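Local coordinates for phosphodiesterase (Salpingoeca rosetta, PDB 7D7P), which is a phosphodiesterase of the HD clan, with a mainly helical fold without strands that holds a zinc and a magnesium ion, at residues Ala156-Asn160 with Ser161-Leu165; Trp93-Lys96 with Val97-Tyr101. One frame throughout, in Å; residues are numbered along the deposited sequence.

Overall arrangement
Both contacts are local, made between neighbouring turns of one continuous run of chain. Contact 2 comes first in sequence, on helix 87-99. Contact 1 lies at the break between helices 155-161 and 164-169. Their centres are about 25 Å apart, and they do not touch. Contact 1 is a surface contact, with Phe-157 as its buried member. Its chemistry is mainly polar: a histidine, two serines and the carbonyls of an ending helix. Contact 2 is partly buried. One flank is apolar, with Trp-93 and Val-97 turned to the protein, while Lys-96 and Thr-99 are exposed. The side chain of Val-97 is about 12 Å from the zinc ion.

Contact 1: Ala156-Asn160 with Ser161-Leu165; sequences AFHIN and SRSEL
His-158 and Ser-163 meet in the tight part of this contact. Ser-163 OG sits at the edge of the imidazole, in its plane, 2.6 Å from His-158 ND1. This is a hydrogen bond, and either atom could be the donor. His-158 CG lies beside the backbone N, anti to the carbonyl carbon (chi1 -76°). The turn of the ring about CB-CG (chi2 -82°) puts ND1 on the side of Ser-163 OG. OG also bonds to Ala-166 N as the N-cap of helix 164-169. The histidine thus engages the same hydroxyl that caps the start of the next helix. Leu-165 CB lies beside the ring obliquely, 3.9 Å from His-158 ND1.

Phe-157 O is gripped twice by Ser-161. The backbone N and the OG of Ser-161 are each 2.8 Å from this oxygen and reach it from opposite faces of the carbonyl plane. The hydroxyl is folded back between its own N and carbonyl carbon (chi1 73°). There it also sits over one face of the Phe-157 ring, toward the rim, 3.8 Å from CE2. Phe-157 is buried and packs on Leu-288 and Glu-289 of helix 268-291.

The backbone turn is a Schellman motif, ending one helix just before the next begins. Arg-162 leaves helical geometry with a positive phi. Ser-163 N bonds to His-158 O at 3.0 Å, in the carbonyl plane. Arg-162 N makes a weak bond to Ile-159 O at 3.3 Å.

The other side is loose. Arg-162 is exposed and points away from the preceding turn. Its chain is bent twice, and its CG comes no nearer than 4.0 Å to Ile-159 O. Ile-159 also points away from the following residues, and its side chain lies near a bound di(hydroxyethyl)ether.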
ATOM      1  N   ALA A 156       6.606  24.952  -4.623  1.00 20.01           N
ATOM      2  CA  ALA A 156       7.501  25.142  -3.486  1.00 23.59           C
ATOM      3  C   ALA A 156       8.734  25.944  -3.881  1.00 16.63           C
ATOM      4  O   ALA A 156       9.237  26.751  -3.090  1.00 18.61           O
ATOM      5  CB  ALA A 156       7.904  23.786  -2.904  1.00 14.20           C
ATOM      6  N   PHE A 157       9.233  25.742  -5.104  1.00 16.66           N
ATOM      7  CA  PHE A 157      10.373  26.526  -5.568  1.00 18.80           C
ATOM      8  C   PHE A 157      10.028  28.008  -5.630  1.00 18.83           C
ATOM      9  O   PHE A 157      10.813  28.858  -5.194  1.00 16.88           O
ATOM     10  CB  PHE A 157      10.842  26.034  -6.940  1.00 14.18           C
ATOM     11  CG  PHE A 157      11.885  26.919  -7.562  1.00 20.05           C
ATOM     12  CD1 PHE A 157      13.227  26.737  -7.268  1.00 24.44           C
ATOM     13  CD2 PHE A 157      11.526  27.948  -8.416  1.00 16.80           C
ATOM     14  CE1 PHE A 157      14.187  27.558  -7.825  1.00 27.90           C
ATOM     15  CE2 PHE A 157      12.480  28.772  -8.973  1.00 25.10           C
ATOM     16  CZ  PHE A 157      13.812  28.577  -8.679  1.00 25.72           C
ATOM     17  N   HIS A 158       8.860  28.339  -6.187  1.00 18.68           N
ATOM     18  CA  HIS A 158       8.470  29.740  -6.300  1.00 14.94           C
ATOM     19  C   HIS A 158       8.322  30.382  -4.929  1.00 13.15           C
ATOM     20  O   HIS A 158       8.796  31.502  -4.707  1.00 18.36           O
ATOM     21  CB  HIS A 158       7.171  29.862  -7.097  1.00 17.73           C
ATOM     22  CG  HIS A 158       7.359  29.694  -8.571  1.00 22.71           C
ATOM     23  ND1 HIS A 158       7.780  30.723  -9.387  1.00 20.93           N
ATOM     24  CD2 HIS A 158       7.203  28.617  -9.373  1.00 18.36           C
ATOM     25  CE1 HIS A 158       7.866  30.287 -10.630  1.00 24.41           C
ATOM     26  NE2 HIS A 158       7.521  29.012 -10.649  1.00 26.28           N
ATOM     27  N   ILE A 159       7.676  29.684  -3.994  1.00 16.81           N
ATOM     28  CA  ILE A 159       7.479  30.234  -2.656  1.00 19.59           C
ATOM     29  C   ILE A 159       8.813  30.380  -1.930  1.00 19.37           C
ATOM     30  O   ILE A 159       9.086  31.419  -1.315  1.00 21.09           O
ATOM     31  CB  ILE A 159       6.490  29.357  -1.866  1.00 22.91           C
ATOM     32  CG1 ILE A 159       5.127  29.340  -2.564  1.00 21.88           C
ATOM     33  CG2 ILE A 159       6.352  29.855  -0.434  1.00 17.00           C
ATOM     34  CD1 ILE A 159       4.130  28.386  -1.940  1.00 21.11           C
ATOM     35  N   ASN A 160       9.669  29.355  -2.000  1.00 21.20           N
ATOM     36  CA  ASN A 160      10.944  29.406  -1.287  1.00 18.73           C
ATOM     37  C   ASN A 160      11.885  30.440  -1.895  1.00 22.32           C
ATOM     38  O   ASN A 160      12.621  31.117  -1.168  1.00 28.48           O
ATOM     39  CB  ASN A 160      11.604  28.025  -1.279  1.00 21.14           C
ATOM     40  CG  ASN A 160      10.891  27.040  -0.370  1.00 27.15           C
ATOM     41  OD1 ASN A 160      10.067  27.425   0.457  1.00 30.00           O
ATOM     42  ND2 ASN A 160      11.210  25.759  -0.520  1.00 23.53           N
ATOM     43  N   SER A 161      11.881  30.577  -3.222  1.00 24.52           N
ATOM     44  CA  SER A 161      12.739  31.556  -3.879  1.00 24.42           C
ATOM     45  C   SER A 161      12.136  32.953  -3.901  1.00 27.11           C
ATOM     46  O   SER A 161      12.801  33.886  -4.365  1.00 23.08           O
ATOM     47  CB  SER A 161      13.045  31.120  -5.316  1.00 23.02           C
ATOM     48  OG  SER A 161      11.915  31.287  -6.156  1.00 21.50           O
ATOM     49  N   ARG A 162      10.905  33.116  -3.413  1.00 24.32           N
ATOM     50  CA  ARG A 162      10.197  34.394  -3.459  1.00 23.62           C
ATOM     51  C   ARG A 162      10.204  34.958  -4.878  1.00 24.80           C
ATOM     52  O   ARG A 162      10.521  36.126  -5.116  1.00 18.26           O
ATOM     53  CB  ARG A 162      10.788  35.388  -2.457  1.00 27.71           C
ATOM     54  CG  ARG A 162      10.218  35.240  -1.055  1.00 36.14           C
ATOM     55  CD  ARG A 162      11.307  35.006  -0.021  1.00 37.87           C
ATOM     56  NE  ARG A 162      11.994  36.243   0.338  1.00 49.61           N
ATOM     57  CZ  ARG A 162      12.799  36.373   1.388  1.00 53.41           C
ATOM     58  NH1 ARG A 162      13.020  35.340   2.189  1.00 44.28           N
ATOM     59  NH2 ARG A 162      13.380  37.538   1.637  1.00 52.97           N
ATOM     60  N   SER A 163       9.855  34.097  -5.830  1.00 19.75           N
ATOM     61  CA  SER A 163       9.850  34.474  -7.231  1.00 21.42           C
ATOM     62  C   SER A 163       8.821  35.574  -7.483  1.00 18.15           C
ATOM     63  O   SER A 163       7.943  35.852  -6.660  1.00 16.18           O
ATOM     64  CB  SER A 163       9.542  33.263  -8.109  1.00 20.41           C
ATOM     65  OG  SER A 163       8.174  32.905  -8.004  1.00 19.94           O
ATOM     66  N   GLU A 164       8.942  36.204  -8.653  1.00 16.43           N
ATOM     67  CA  GLU A 164       7.984  37.234  -9.034  1.00 24.06           C
ATOM     68  C   GLU A 164       6.572  36.668  -9.106  1.00 22.81           C
ATOM     69  O   GLU A 164       5.606  37.333  -8.709  1.00 22.77           O
ATOM     70  CB  GLU A 164       8.391  37.862 -10.368  1.00 27.45           C
ATOM     71  CG  GLU A 164       7.422  38.914 -10.896  1.00 29.17           C
ATOM     72  CD  GLU A 164       7.228  40.075  -9.938  1.00 30.80           C
ATOM     73  OE1 GLU A 164       8.182  40.421  -9.209  1.00 36.49           O
ATOM     74  OE2 GLU A 164       6.118  40.648  -9.919  1.00 35.14           O
ATOM     75  N   LEU A 165       6.430  35.431  -9.590  1.00 16.43           N
ATOM     76  CA  LEU A 165       5.114  34.802  -9.621  1.00 17.90           C
ATOM     77  C   LEU A 165       4.584  34.569  -8.210  1.00 20.60           C
ATOM     78  O   LEU A 165       3.391  34.770  -7.947  1.00 18.59           O
ATOM     79  CB  LEU A 165       5.181  33.489 -10.400  1.00 26.45           C
ATOM     80  CG  LEU A 165       4.059  33.205 -11.399  1.00 29.54           C
ATOM     81  CD1 LEU A 165       3.724  34.446 -12.220  1.00 25.96           C
ATOM     82  CD2 LEU A 165       4.446  32.052 -12.310  1.00 35.92           C
TER

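Contact 2: Trp93-Lys96 with Val97-Tyr101; sequences WLQK and VRTQY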
ATOM      1  N   TRP A  93      -5.977  29.484 -32.177  1.00 19.98           N
ATOM      2  CA  TRP A  93      -5.895  29.324 -30.728  1.00 21.83           C
ATOM      3  C   TRP A  93      -5.013  28.136 -30.356  1.00 17.27           C
ATOM      4  O   TRP A  93      -4.166  28.239 -29.461  1.00 15.12           O
ATOM      5  CB  TRP A  93      -7.302  29.170 -30.148  1.00 19.09           C
ATOM      6  CG  TRP A  93      -7.343  28.751 -28.710  1.00 19.23           C
ATOM      7  CD1 TRP A  93      -7.141  29.545 -27.618  1.00 21.52           C
ATOM      8  CD2 TRP A  93      -7.623  27.439 -28.205  1.00 16.70           C
ATOM      9  NE1 TRP A  93      -7.269  28.807 -26.465  1.00 16.37           N
ATOM     10  CE2 TRP A  93      -7.564  27.511 -26.799  1.00 16.47           C
ATOM     11  CE3 TRP A  93      -7.911  26.209 -28.807  1.00 17.16           C
ATOM     12  CZ2 TRP A  93      -7.785  26.401 -25.984  1.00 18.03           C
ATOM     13  CZ3 TRP A  93      -8.131  25.107 -27.997  1.00 15.18           C
ATOM     14  CH2 TRP A  93      -8.067  25.212 -26.601  1.00 22.28           C
ATOM     15  N   LEU A  94      -5.189  27.005 -31.044  1.00 17.93           N
ATOM     16  CA  LEU A  94      -4.346  25.838 -30.800  1.00 22.53           C
ATOM     17  C   LEU A  94      -2.870  26.173 -30.976  1.00 18.80           C
ATOM     18  O   LEU A  94      -2.033  25.782 -30.154  1.00 16.87           O
ATOM     19  CB  LEU A  94      -4.745  24.697 -31.735  1.00 16.10           C
ATOM     20  CG  LEU A  94      -6.014  23.927 -31.379  1.00 25.48           C
ATOM     21  CD1 LEU A  94      -6.331  22.889 -32.446  1.00 17.57           C
ATOM     22  CD2 LEU A  94      -5.849  23.272 -30.027  1.00 20.37           C
ATOM     23  N   GLN A  95      -2.534  26.896 -32.046  1.00 18.34           N
ATOM     24  CA  GLN A  95      -1.148  27.293 -32.271  1.00 24.50           C
ATOM     25  C   GLN A  95      -0.637  28.185 -31.146  1.00 20.46           C
ATOM     26  O   GLN A  95       0.474  27.986 -30.643  1.00 19.58           O
ATOM     27  CB  GLN A  95      -1.027  28.006 -33.619  1.00 26.22           C
ATOM     28  CG  GLN A  95       0.367  28.519 -33.932  1.00 28.19           C
ATOM     29  CD  GLN A  95       0.433  29.238 -35.267  1.00 35.84           C
ATOM     30  OE1 GLN A  95      -0.463  30.006 -35.618  1.00 38.49           O
ATOM     31  NE2 GLN A  95       1.493  28.980 -36.026  1.00 43.83           N
ATOM     32  N   LYS A  96      -1.437  29.173 -30.735  1.00 20.08           N
ATOM     33  CA  LYS A  96      -1.004  30.068 -29.667  1.00 20.00           C
ATOM     34  C   LYS A  96      -0.855  29.328 -28.342  1.00 23.35           C
ATOM     35  O   LYS A  96       0.033  29.660 -27.550  1.00 21.01           O
ATOM     36  CB  LYS A  96      -1.984  31.231 -29.521  1.00 19.30           C
ATOM     37  CG  LYS A  96      -1.550  32.286 -28.514  1.00 35.84           C
ATOM     38  CD  LYS A  96      -0.255  32.966 -28.934  1.00 39.14           C
ATOM     39  CE  LYS A  96       0.093  34.119 -28.000  1.00 37.77           C
ATOM     40  NZ  LYS A  96       1.171  34.986 -28.556  1.00 41.86           N
ATOM     41  N   VAL A  97      -1.698  28.325 -28.087  1.00 15.92           N
ATOM     42  CA  VAL A  97      -1.542  27.507 -26.885  1.00 21.71           C
ATOM     43  C   VAL A  97      -0.193  26.796 -26.903  1.00 17.32           C
ATOM     44  O   VAL A  97       0.539  26.788 -25.906  1.00 15.58           O
ATOM     45  CB  VAL A  97      -2.705  26.505 -26.753  1.00 22.05           C
ATOM     46  CG1 VAL A  97      -2.406  25.489 -25.659  1.00 17.76           C
ATOM     47  CG2 VAL A  97      -4.005  27.237 -26.448  1.00 23.50           C
ATOM     48  N   ARG A  98       0.155  26.178 -28.040  1.00 21.78           N
ATOM     49  CA  ARG A  98       1.400  25.421 -28.112  1.00 24.32           C
ATOM     50  C   ARG A  98       2.619  26.322 -27.952  1.00 21.16           C
ATOM     51  O   ARG A  98       3.603  25.937 -27.310  1.00 24.04           O
ATOM     52  CB  ARG A  98       1.488  24.649 -29.426  1.00 22.41           C
ATOM     53  CG  ARG A  98       2.549  23.553 -29.384  1.00 36.37           C
ATOM     54  CD  ARG A  98       3.471  23.573 -30.579  1.00 36.53           C
ATOM     55  NE  ARG A  98       2.725  23.478 -31.821  1.00 49.56           N
ATOM     56  CZ  ARG A  98       2.750  24.402 -32.772  1.00 59.93           C
ATOM     57  NH1 ARG A  98       3.494  25.492 -32.624  1.00 45.81           N
ATOM     58  NH2 ARG A  98       2.030  24.231 -33.869  1.00 62.76           N
ATOM     59  N   THR A  99       2.579  27.523 -28.538  1.00 18.74           N
ATOM     60  CA  THR A  99       3.724  28.422 -28.438  1.00 24.80           C
ATOM     61  C   THR A  99       3.912  28.965 -27.030  1.00 23.99           C
ATOM     62  O   THR A  99       4.985  29.496 -26.725  1.00 23.41           O
ATOM     63  CB  THR A  99       3.586  29.590 -29.420  1.00 22.97           C
ATOM     64  OG1 THR A  99       2.382  30.316 -29.142  1.00 33.20           O
ATOM     65  CG2 THR A  99       3.551  29.085 -30.854  1.00 31.37           C
ATOM     66  N   GLN A 100       2.901  28.855 -26.170  1.00 21.54           N
ATOM     67  CA  GLN A 100       3.023  29.297 -24.787  1.00 21.12           C
ATOM     68  C   GLN A 100       3.418  28.172 -23.840  1.00 19.71           C
ATOM     69  O   GLN A 100       3.648  28.432 -22.656  1.00 16.81           O
ATOM     70  CB  GLN A 100       1.716  29.934 -24.315  1.00 21.32           C
ATOM     71  CG  GLN A 100       1.400  31.248 -25.007  1.00 29.18           C
ATOM     72  CD  GLN A 100       2.220  32.401 -24.468  1.00 40.17           C
ATOM     73  OE1 GLN A 100       2.701  33.242 -25.228  1.00 41.39           O
ATOM     74  NE2 GLN A 100       2.382  32.450 -23.151  1.00 32.75           N
ATOM     75  N   TYR A 101       3.490  26.940 -24.323  1.00 16.26           N
ATOM     76  CA  TYR A 101       4.127  25.875 -23.571  1.00 18.16           C
ATOM     77  C   TYR A 101       5.622  25.897 -23.854  1.00 20.64           C
ATOM     78  O   TYR A 101       6.063  26.296 -24.936  1.00 22.20           O
ATOM     79  CB  TYR A 101       3.528  24.512 -23.924  1.00 20.71           C
ATOM     80  CG  TYR A 101       2.268  24.202 -23.144  1.00 11.96           C
ATOM     81  CD1 TYR A 101       1.028  24.625 -23.598  1.00 17.33           C
ATOM     82  CD2 TYR A 101       2.325  23.505 -21.943  1.00 12.64           C
ATOM     83  CE1 TYR A 101      -0.129  24.354 -22.882  1.00 15.81           C
ATOM     84  CE2 TYR A 101       1.176  23.229 -21.220  1.00 19.74           C
ATOM     85  CZ  TYR A 101      -0.048  23.656 -21.694  1.00 19.49           C
ATOM     86  OH  TYR A 101      -1.196  23.387 -20.981  1.00 17.46           O
TER
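Trp-93 and Val-97 make the apolar part of this contact, one helical turn apart. Val-97 CG2 lies over one face of the indole, 3.8 Å from the centroid of the five-membered ring and 20° off its normal. This is a CH-pi contact. The methyl is set toward the rim and comes within 3.6 Å of Trp-93 CE2. Val-97 has CG1 anti to its backbone N (chi1 169°), which leaves CG2 beside that N and facing back to the tryptophan. Trp-93 also packs on Ile-141 and Leu-144 of helix 133-145 and on Ile-186 of helix 174-187. Val-97 meets Trp-109.

The backbone bonds are those of a regular helix at first. Val-97 N bonds to Trp-93 O at 2.8 Å, and Arg-98 N and Thr-99 N continue the series to Leu-94 O and Gln-95 O. The next bond, Gln-100 N to Lys-96 O, is weak at 3.3 Å. Gln-100 N also bonds to Val-97 O, three residues back, at 3.1 Å, a 3-10-like spacing.

One side-chain hydroxyl joins in. Thr-99 OG1 donates to Lys-96 O at 2.9 Å, from above the carbonyl plane. A chi1 of 59° turns the hydroxyl toward that carbonyl and leaves CG2 beside the threonine N.

Looser contacts are made by the Lys-96 chain, which is bent at chi2. Its CD passes 3.7 Å from Thr-99 OG1, crossing that side chain at about a right angle. Its CE comes 3.9 Å from Gln-100 OE1.

Tyr-101 OH bonds to Leu-144 O and to the N of Asp-147, a zinc ligand, and so ties this region to the metal site. Residues 93-99 belong to the C-terminal part of helix 87-99, an amphipathic helix that packs its apolar flank on helices 109-126, 133-145 and 174-187 of the phosphodiesterase fold.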